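Local coordinates for MstE (Scytonema sp. PCC 10023, PDB 6SBF), which probably cyclises linear isoprenoid precursors into the fused rings of merosterol-type scaffolds, acting as a single-domain class II terpene cyclase, at residues 34-37 against 38-41; 122-125 against 126-129; 167-170 against 171-174. The protein carries 1 engineered substitution. One frame throughout, in Å; residues are numbered along the deposited sequence.

Contact 1. Residues 34-37 against 38-41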
ATOM      1  N   PHE A  34      15.725   7.454   8.914  1.00 13.67           N
ATOM      2  CA  PHE A  34      14.913   8.537   8.293  1.00 13.25           C
ATOM      3  C   PHE A  34      13.472   8.444   8.759  1.00 12.36           C
ATOM      4  O   PHE A  34      12.873   9.434   9.192  1.00 13.80           O
ATOM      5  CB  PHE A  34      14.985   8.440   6.765  1.00 14.00           C
ATOM      6  CG  PHE A  34      13.998   9.326   6.039  1.00 13.37           C
ATOM      7  CD1 PHE A  34      14.282  10.657   5.803  1.00 14.72           C
ATOM      8  CD2 PHE A  34      12.763   8.837   5.677  1.00 13.45           C
ATOM      9  CE1 PHE A  34      13.339  11.473   5.200  1.00 16.72           C
ATOM     10  CE2 PHE A  34      11.821   9.657   5.065  1.00 14.71           C
ATOM     11  CZ  PHE A  34      12.108  10.977   4.876  1.00 16.52           C
ATOM     12  N   LEU A  35      12.902   7.224   8.724  1.00 12.45           N
ATOM     13  CA  LEU A  35      11.493   7.080   9.062  1.00 12.66           C
ATOM     14  C   LEU A  35      11.278   7.389  10.544  1.00 12.64           C
ATOM     15  O   LEU A  35      10.256   8.020  10.870  1.00 13.62           O
ATOM     16  CB  LEU A  35      11.003   5.695   8.694  1.00 12.18           C
ATOM     17  CG  LEU A  35      10.864   5.416   7.216  1.00 12.45           C
ATOM     18  CD1 LEU A  35      10.664   3.958   6.931  1.00 13.47           C
ATOM     19  CD2 LEU A  35       9.696   6.161   6.624  1.00 13.15           C
ATOM     20  N   LEU A  36      12.129   6.910  11.452  1.00 13.22           N
ATOM     21  CA  LEU A  36      11.875   7.166  12.883  1.00 13.27           C
ATOM     22  C   LEU A  36      12.004   8.662  13.173  1.00 13.58           C
ATOM     23  O   LEU A  36      11.191   9.200  13.956  1.00 15.31           O
ATOM     24  CB  LEU A  36      12.799   6.341  13.762  1.00 14.64           C
ATOM     25  CG  LEU A  36      12.569   4.840  13.673  1.00 15.26           C
ATOM     26  CD1 LEU A  36      13.653   4.108  14.436  1.00 18.53           C
ATOM     27  CD2 LEU A  36      11.203   4.479  14.196  1.00 18.11           C
ATOM     28  N   GLU A  37      12.989   9.319  12.555  1.00 13.42           N
ATOM     29  CA  GLU A  37      13.174  10.787  12.760  1.00 15.38           C
ATOM     30  C   GLU A  37      11.996  11.590  12.192  1.00 14.72           C
ATOM     31  O   GLU A  37      11.726  12.691  12.672  1.00 19.17           O
ATOM     32  CB  GLU A  37      14.509  11.242  12.173  1.00 16.73           C
ATOM     33  CG  GLU A  37      14.780  12.724  12.318  1.00 28.73           C
ATOM     34  CD  GLU A  37      14.760  13.272  13.717  1.00 46.96           C
ATOM     35  OE1 GLU A  37      14.433  14.471  13.867  1.00 62.90           O
ATOM     36  OE2 GLU A  37      15.074  12.507  14.647  1.00 51.02           O
ATOM     37  N   ALA A  38      11.323  11.059  11.183  1.00 13.98           N
ATOM     38  CA  ALA A  38      10.285  11.795  10.421  1.00 14.62           C
ATOM     39  C   ALA A  38       8.960  11.841  11.161  1.00 14.95           C
ATOM     40  O   ALA A  38       8.059  12.557  10.714  1.00 18.16           O
ATOM     41  CB  ALA A  38      10.120  11.184   9.030  1.00 16.56           C
ATOM     42  N   ARG A  39       8.782  11.146  12.279  1.00 15.37           N
ATOM     43  CA  ARG A  39       7.547  11.208  13.094  1.00 14.88           C
ATOM     44  C   ARG A  39       7.379  12.632  13.653  1.00 15.50           C
ATOM     45  O   ARG A  39       8.406  13.312  13.950  1.00 18.46           O
ATOM     46  CB  ARG A  39       7.629  10.168  14.220  1.00 15.00           C
ATOM     47  CG  ARG A  39       7.609   8.755  13.700  1.00 14.15           C
ATOM     48  CD  ARG A  39       7.799   7.729  14.786  1.00 13.42           C
ATOM     49  NE  ARG A  39       9.133   7.776  15.351  1.00 14.28           N
ATOM     50  CZ  ARG A  39       9.517   7.123  16.419  1.00 15.73           C
ATOM     51  NH1 ARG A  39      10.753   7.317  16.836  1.00 17.80           N
ATOM     52  NH2 ARG A  39       8.681   6.269  16.991  1.00 16.42           N
ATOM     53  N   ASN A  40       6.126  13.016  13.860  1.00 15.25           N
ATOM     54  CA  ASN A  40       5.812  14.359  14.413  1.00 17.53           C
ATOM     55  C   ASN A  40       5.877  14.347  15.954  1.00 22.49           C
ATOM     56  O   ASN A  40       6.298  13.361  16.526  1.00 19.69           O
ATOM     57  CB  ASN A  40       4.496  14.867  13.829  1.00 18.13           C
ATOM     58  CG  ASN A  40       3.236  14.189  14.329  1.00 18.47           C
ATOM     59  OD1 ASN A  40       3.292  13.411  15.296  1.00 18.20           O
ATOM     60  ND2 ASN A  40       2.106  14.406  13.631  1.00 20.97           N
ATOM     61  N   LEU A  41       5.464  15.442  16.590  1.00 25.91           N
ATOM     62  CA  LEU A  41       5.609  15.663  18.054  1.00 30.94           C
ATOM     63  C   LEU A  41       5.032  14.492  18.835  1.00 28.95           C
ATOM     64  O   LEU A  41       5.677  13.973  19.759  1.00 33.99           O
ATOM     65  CB  LEU A  41       4.874  16.962  18.485  1.00 39.21           C
ATOM     66  CG  LEU A  41       5.216  18.283  17.779  1.00 33.63           C
ATOM     67  CD1 LEU A  41       4.107  19.350  17.932  1.00 38.92           C
ATOM     68  CD2 LEU A  41       6.536  18.805  18.339  1.00 44.85           C
TER
HETATM   69  O   HOH W   1      12.765   9.376  16.596  1.00 44.45           O
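Arg39 folds back on Leu36, the two side chains lying alongside one another and pointing the same way. The grip centres on Leu36 O: Arg39 NE donates to it at 2.9 Å, almost straight at 172°, along a lone pair and within the plane of the guanidinium. The bend at chi3 (-68°) turns NE back to the carbonyl, while Leu36 CD2 sits 3.8 Å above the guanidinium, over its centre. Leucine suits this place because its branched side chain carries a methyl, CD2, far enough out to reach over the flat cation.

This is the C-terminal end of helix 18-37, at the surface of the alpha-alpha barrel, where the last carbonyls run short of main-chain donors. Ala38 N offers only weak bonds to Phe34 O (3.0 Å) and to Leu35 O (3.2 Å), and the arginine side chain takes the place of a backbone N-H at Leu36 O. Ala38 CB lies 3.3 Å from Phe34 O, and its lone methyl also touches Ile350 of helix 350-363. Leu36 and Arg39 also pack on Ala80 of helix 75-90.

The looser side is wet. Arg39 NH1 makes just a weak bond to Leu36 O, but donates at 2.9 Å to the oxygen of water 1, which in turn gives a weak bond to Leu36 O. Glu37 is exposed, with its CB beside Ala38 N.

Contact 2. Residues 122-125 against 126-129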
ATOM      1  N   VAL A 122       1.754  -6.247  16.685  1.00 12.60           N
ATOM      2  CA  VAL A 122       2.001  -5.898  18.099  1.00 13.20           C
ATOM      3  C   VAL A 122       1.124  -6.752  19.034  1.00 13.06           C
ATOM      4  O   VAL A 122       1.019  -6.392  20.209  1.00 16.29           O
ATOM      5  CB  VAL A 122       1.861  -4.384  18.339  1.00 12.98           C
ATOM      6  CG1 VAL A 122       2.883  -3.619  17.503  1.00 15.33           C
ATOM      7  CG2 VAL A 122       0.421  -3.909  18.111  1.00 13.98           C
ATOM      8  N   GLY A 123       0.562  -7.860  18.569  1.00 14.14           N
ATOM      9  CA  GLY A 123      -0.112  -8.812  19.442  1.00 16.57           C
ATOM     10  C   GLY A 123      -1.449  -8.331  19.930  1.00 16.00           C
ATOM     11  O   GLY A 123      -1.951  -8.830  20.918  1.00 19.18           O
ATOM     12  N   ALA A 124      -2.062  -7.425  19.152  1.00 14.62           N
ATOM     13  CA  ALA A 124      -3.345  -6.799  19.524  1.00 14.58           C
ATOM     14  C   ALA A 124      -4.492  -7.187  18.593  1.00 14.16           C
ATOM     15  O   ALA A 124      -5.582  -6.588  18.693  1.00 15.23           O
ATOM     16  CB  ALA A 124      -3.198  -5.314  19.547  1.00 15.05           C
ATOM     17  N   SER A 125      -4.340  -8.255  17.830  1.00 14.76           N
ATOM     18  CA  SER A 125      -5.438  -8.694  16.922  0.50 15.67           C
ATOM     19  C   SER A 125      -6.690  -9.070  17.699  1.00 16.06           C
ATOM     20  O   SER A 125      -7.767  -8.989  17.162  1.00 20.08           O
ATOM     21  CB  SER A 125      -5.060  -9.878  16.080  0.50 17.14           C
ATOM     22  OG  SER A 125      -4.083  -9.555  15.117  0.50 17.13           O
ATOM     23  N   ASP A 126      -6.525  -9.501  18.943  1.00 17.77           N
ATOM     24  CA  ASP A 126      -7.625  -9.995  19.810  1.00 19.47           C
ATOM     25  C   ASP A 126      -8.132  -8.887  20.751  1.00 16.17           C
ATOM     26  O   ASP A 126      -9.027  -9.168  21.564  1.00 19.41           O
ATOM     27  CB  ASP A 126      -7.143 -11.164  20.690  1.00 29.20           C
ATOM     28  CG  ASP A 126      -6.623 -12.431  20.042  1.00 48.40           C
ATOM     29  OD1 ASP A 126      -6.837 -12.616  18.794  1.00 53.93           O
ATOM     30  OD2 ASP A 126      -6.050 -13.280  20.838  1.00 56.08           O
ATOM     31  N   SER A 127      -7.604  -7.680  20.627  1.00 14.89           N
ATOM     32  CA  SER A 127      -8.011  -6.549  21.465  1.00 15.03           C
ATOM     33  C   SER A 127      -9.485  -6.170  21.216  1.00 14.28           C
ATOM     34  O   SER A 127     -10.005  -6.420  20.129  1.00 16.09           O
ATOM     35  CB  SER A 127      -7.106  -5.360  21.272  1.00 15.41           C
ATOM     36  OG  SER A 127      -7.243  -4.770  19.944  1.00 15.88           O
ATOM     37  N   GLU A 128     -10.111  -5.528  22.203  1.00 15.63           N
ATOM     38  CA  GLU A 128     -11.490  -5.032  22.059  1.00 15.90           C
ATOM     39  C   GLU A 128     -11.536  -4.144  20.801  1.00 16.49           C
ATOM     40  O   GLU A 128     -12.491  -4.245  20.015  1.00 15.84           O
ATOM     41  CB  GLU A 128     -11.996  -4.294  23.320  1.00 19.54           C
ATOM     42  CG  GLU A 128     -12.343  -5.215  24.474  1.00 32.95           C
ATOM     43  CD  GLU A 128     -13.304  -4.647  25.518  1.00 55.83           C
ATOM     44  OE1 GLU A 128     -13.889  -3.580  25.263  1.00 67.94           O
ATOM     45  OE2 GLU A 128     -13.480  -5.296  26.583  1.00 72.36           O
ATOM     46  N   ARG A 129     -10.633  -3.176  20.687  1.00 16.29           N
ATOM     47  CA  ARG A 129     -10.714  -2.234  19.552  1.00 15.26           C
ATOM     48  C   ARG A 129     -10.566  -2.966  18.214  1.00 14.69           C
ATOM     49  O   ARG A 129     -11.280  -2.664  17.245  1.00 15.18           O
ATOM     50  CB  ARG A 129      -9.693  -1.119  19.693  1.00 15.11           C
ATOM     51  CG  ARG A 129      -9.687  -0.151  18.502  1.00 16.03           C
ATOM     52  CD  ARG A 129     -11.013   0.590  18.369  1.00 15.99           C
ATOM     53  NE  ARG A 129     -11.046   1.447  17.171  1.00 16.09           N
ATOM     54  CZ  ARG A 129     -10.483   2.650  17.072  1.00 15.19           C
ATOM     55  NH1 ARG A 129      -9.774   3.120  18.080  1.00 15.77           N
ATOM     56  NH2 ARG A 129     -10.553   3.332  15.954  1.00 15.36           N
TER
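Ser127 and Ala124 meet in a local turn-and-cap contact at the protein surface, where the chain leaves helix 109-121 and enters helix 128-138. A type I beta turn runs from Ala124 to Ser127, closed by Ser127 N donating to Ala124 O at 3.0 Å with an N-H...O angle of 161°. This donor stands well above the carbonyl plane. The hydroxyl of the same serine reaches the same acceptor differently: Ser127 OG lies in that plane, 2.8 Å from Ala124 O. Two donors of one residue thus hold a single carbonyl oxygen, fixing how the peptide after Ala124 is turned.

Ser127 is also the N-cap of helix 128-138. With chi1 at 68°, its OG stands between its own backbone N and carbonyl carbon, near enough to the new helix to accept from Ala130 N while donating back to the turn. Serine fits because a short hydroxyl can do both. With an alanine in its place, Ala130 N is likely to lose its cap and Ala124 O one of its two donors, leaving the turn and the helix start freer to shift against each other.

Gly123 prepares the turn. Its positive phi, 74°, which favours glycine, makes it the C' residue of a Schellman motif that ends helix 109-121. Ser127 OG also lies 4.1 Å from Ala124 CB.

Ser125 O accepts from Arg134 of helix 128-138, and Ala124 and Ser127 both rest on Trp85, so the connection lies against helix 75-90.

Contact 3. Residues 167-170 against 171-174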
ATOM      1  N   VAL A 167     -25.028  14.202  -7.465  1.00 56.07           N
ATOM      2  CA  VAL A 167     -23.958  13.433  -8.176  1.00 48.12           C
ATOM      3  C   VAL A 167     -23.793  12.020  -7.512  1.00 42.22           C
ATOM      4  O   VAL A 167     -23.917  11.830  -6.268  1.00 38.54           O
ATOM      5  CB  VAL A 167     -22.645  14.245  -8.233  1.00 57.38           C
ATOM      6  CG1 VAL A 167     -21.400  13.372  -8.264  1.00 51.55           C
ATOM      7  CG2 VAL A 167     -22.658  15.225  -9.407  1.00 63.29           C
ATOM      8  N   SER A 168     -23.554  10.979  -8.306  1.00 41.57           N
ATOM      9  CA  SER A 168     -23.382   9.570  -7.834  1.00 47.99           C
ATOM     10  C   SER A 168     -22.121   9.517  -6.977  1.00 46.58           C
ATOM     11  O   SER A 168     -21.106  10.081  -7.388  1.00 28.38           O
ATOM     12  CB  SER A 168     -23.265   8.620  -8.976  1.00 52.28           C
ATOM     13  OG  SER A 168     -22.933   7.287  -8.513  1.00 94.25           O
ATOM     14  N   PHE A 169     -22.182   8.803  -5.862  1.00 30.65           N
ATOM     15  CA  PHE A 169     -20.955   8.350  -5.135  1.00 26.19           C
ATOM     16  C   PHE A 169     -20.659   6.864  -5.351  1.00 23.00           C
ATOM     17  O   PHE A 169     -19.857   6.266  -4.608  1.00 20.90           O
ATOM     18  CB  PHE A 169     -21.046   8.710  -3.659  1.00 28.68           C
ATOM     19  CG  PHE A 169     -20.656  10.146  -3.390  1.00 26.66           C
ATOM     20  CD1 PHE A 169     -21.243  11.220  -4.026  1.00 31.30           C
ATOM     21  CD2 PHE A 169     -19.620  10.422  -2.566  1.00 24.15           C
ATOM     22  CE1 PHE A 169     -20.842  12.520  -3.736  1.00 31.71           C
ATOM     23  CE2 PHE A 169     -19.210  11.702  -2.272  1.00 27.70           C
ATOM     24  CZ  PHE A 169     -19.810  12.755  -2.870  1.00 27.11           C
ATOM     25  N   GLN A 170     -21.224   6.244  -6.372  1.00 22.81           N
ATOM     26  CA  GLN A 170     -21.092   4.778  -6.584  1.00 23.94           C
ATOM     27  C   GLN A 170     -19.663   4.408  -6.976  1.00 19.83           C
ATOM     28  O   GLN A 170     -19.307   3.210  -6.850  1.00 24.05           O
ATOM     29  CB  GLN A 170     -22.107   4.307  -7.619  1.00 26.26           C
ATOM     30  CG  GLN A 170     -23.508   4.348  -7.047  1.00 31.02           C
ATOM     31  CD  GLN A 170     -23.547   3.654  -5.700  1.00 30.49           C
ATOM     32  OE1 GLN A 170     -23.281   2.445  -5.570  1.00 35.59           O
ATOM     33  NE2 GLN A 170     -23.901   4.397  -4.679  1.00 38.25           N
ATOM     34  N   GLY A 171     -18.851   5.346  -7.467  1.00 20.02           N
ATOM     35  CA  GLY A 171     -17.413   5.107  -7.663  1.00 18.31           C
ATOM     36  C   GLY A 171     -16.695   4.943  -6.332  1.00 17.79           C
ATOM     37  O   GLY A 171     -16.082   3.880  -6.095  1.00 18.34           O
ATOM     38  N   TRP A 172     -16.815   5.944  -5.471  1.00 19.06           N
ATOM     39  CA  TRP A 172     -16.103   5.901  -4.180  1.00 19.28           C
ATOM     40  C   TRP A 172     -16.670   4.837  -3.232  1.00 18.42           C
ATOM     41  O   TRP A 172     -15.955   4.477  -2.280  1.00 19.59           O
ATOM     42  CB  TRP A 172     -16.203   7.265  -3.532  1.00 19.45           C
ATOM     43  CG  TRP A 172     -15.375   8.316  -4.169  1.00 18.28           C
ATOM     44  CD1 TRP A 172     -14.579   8.217  -5.273  1.00 18.78           C
ATOM     45  CD2 TRP A 172     -15.325   9.687  -3.759  1.00 20.35           C
ATOM     46  NE1 TRP A 172     -14.018   9.436  -5.548  1.00 18.01           N
ATOM     47  CE2 TRP A 172     -14.439  10.344  -4.626  1.00 20.65           C
ATOM     48  CE3 TRP A 172     -15.902  10.374  -2.709  1.00 24.48           C
ATOM     49  CZ2 TRP A 172     -14.105  11.680  -4.477  1.00 23.62           C
ATOM     50  CZ3 TRP A 172     -15.591  11.700  -2.582  1.00 29.09           C
ATOM     51  CH2 TRP A 172     -14.719  12.350  -3.454  1.00 29.32           C
ATOM     52  N   CYS A 173     -17.888   4.360  -3.447  1.00 20.28           N
ATOM     53  CA  CYS A 173     -18.617   3.477  -2.501  1.00 20.74           C
ATOM     54  C   CYS A 173     -18.846   2.092  -3.112  1.00 18.42           C
ATOM     55  O   CYS A 173     -19.589   1.305  -2.524  1.00 20.83           O
ATOM     56  CB  CYS A 173     -19.910   4.104  -2.007  1.00 22.49           C
ATOM     57  SG  CYS A 173     -19.626   5.694  -1.210  1.00 27.71           S
ATOM     58  N   GLY A 174     -18.195   1.792  -4.210  1.00 18.26           N
ATOM     59  CA  GLY A 174     -18.211   0.442  -4.787  1.00 17.91           C
ATOM     60  C   GLY A 174     -17.068  -0.393  -4.279  1.00 15.95           C
ATOM     61  O   GLY A 174     -16.093   0.117  -3.717  1.00 15.38           O
TER
HETATM   62  O   HOH W   2     -21.924   0.638  -3.793  1.00 44.28           O
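Phe169 and Trp172 come together where the chain makes two successive turns, an ST turn begun by Ser168 and a type I beta turn from Gly171 to Gly174, in the long connection between helices 152-158 and 177-183. In the ST turn Ser168 OG accepts from Gln170 N at 2.9 Å, fixing the backbone on both sides of Phe169.

Both aromatic side chains hold CG anti to the carbonyl carbon, beside the backbone N (chi1 -72° in Trp172), which sends them out on a shared side of the turn. There the rings cross obliquely, their planes at 86°. Contact runs along the CD2-CE2 side of Phe169 against CE3 and CZ3 of Trp172: Phe169 CE2 lies 3.6 Å from Trp172 CE3 and equally near Trp172 CZ3. Phenylalanine suits this buried spot because it is wholly apolar, and it also packs on Ile155 and Pro316. Tryptophan adds a polar end to its large hydrocarbon surface, and that end is satisfied, since Trp172 NE1 donates to Pro314 O; its rings also meet Trp211.

Cys173 points its CB back at the preceding turn. Its N makes a weak bond to Phe169 O at 3.0 Å, and Cys173 CB and SG both lie against that same oxygen, with SG also touching Phe169 CB at 4.1 Å; a small side chain suits this tight, buried spot. Glycine is called for at Gly174, because a CB there would run into Gln170 O.

Gln170, at the partly exposed margin, bends at chi2 (-50°), which brings Gln170 OE1 to a position from which one water spans to Cys173 O. Water 2 donates twice, at 2.9 Å to Gln170 OE1 and at 2.7 Å to Cys173 O.

Overall arrangement
The three contacts follow one another along the chain without overlap, and each is formed within one continuous stretch. Contact 1 closes helix 18-37, contact 2 connects helix 109-121 to helix 128-138, and contact 3 lies in the connection leading to helix 177-183. None touches another: the centres of contacts 1 and 2 are about 25 Å apart, those of 2 and 3 about 32 Å, and those of 1 and 3 about 35 Å. Contacts 1 and 2 both pack on helix 75-90, whereas contact 3 rests on helix 152-158. All lie well away from the chain's centre, where the chain of the alpha-alpha barrel turns at the ends of helices or in the connections between them.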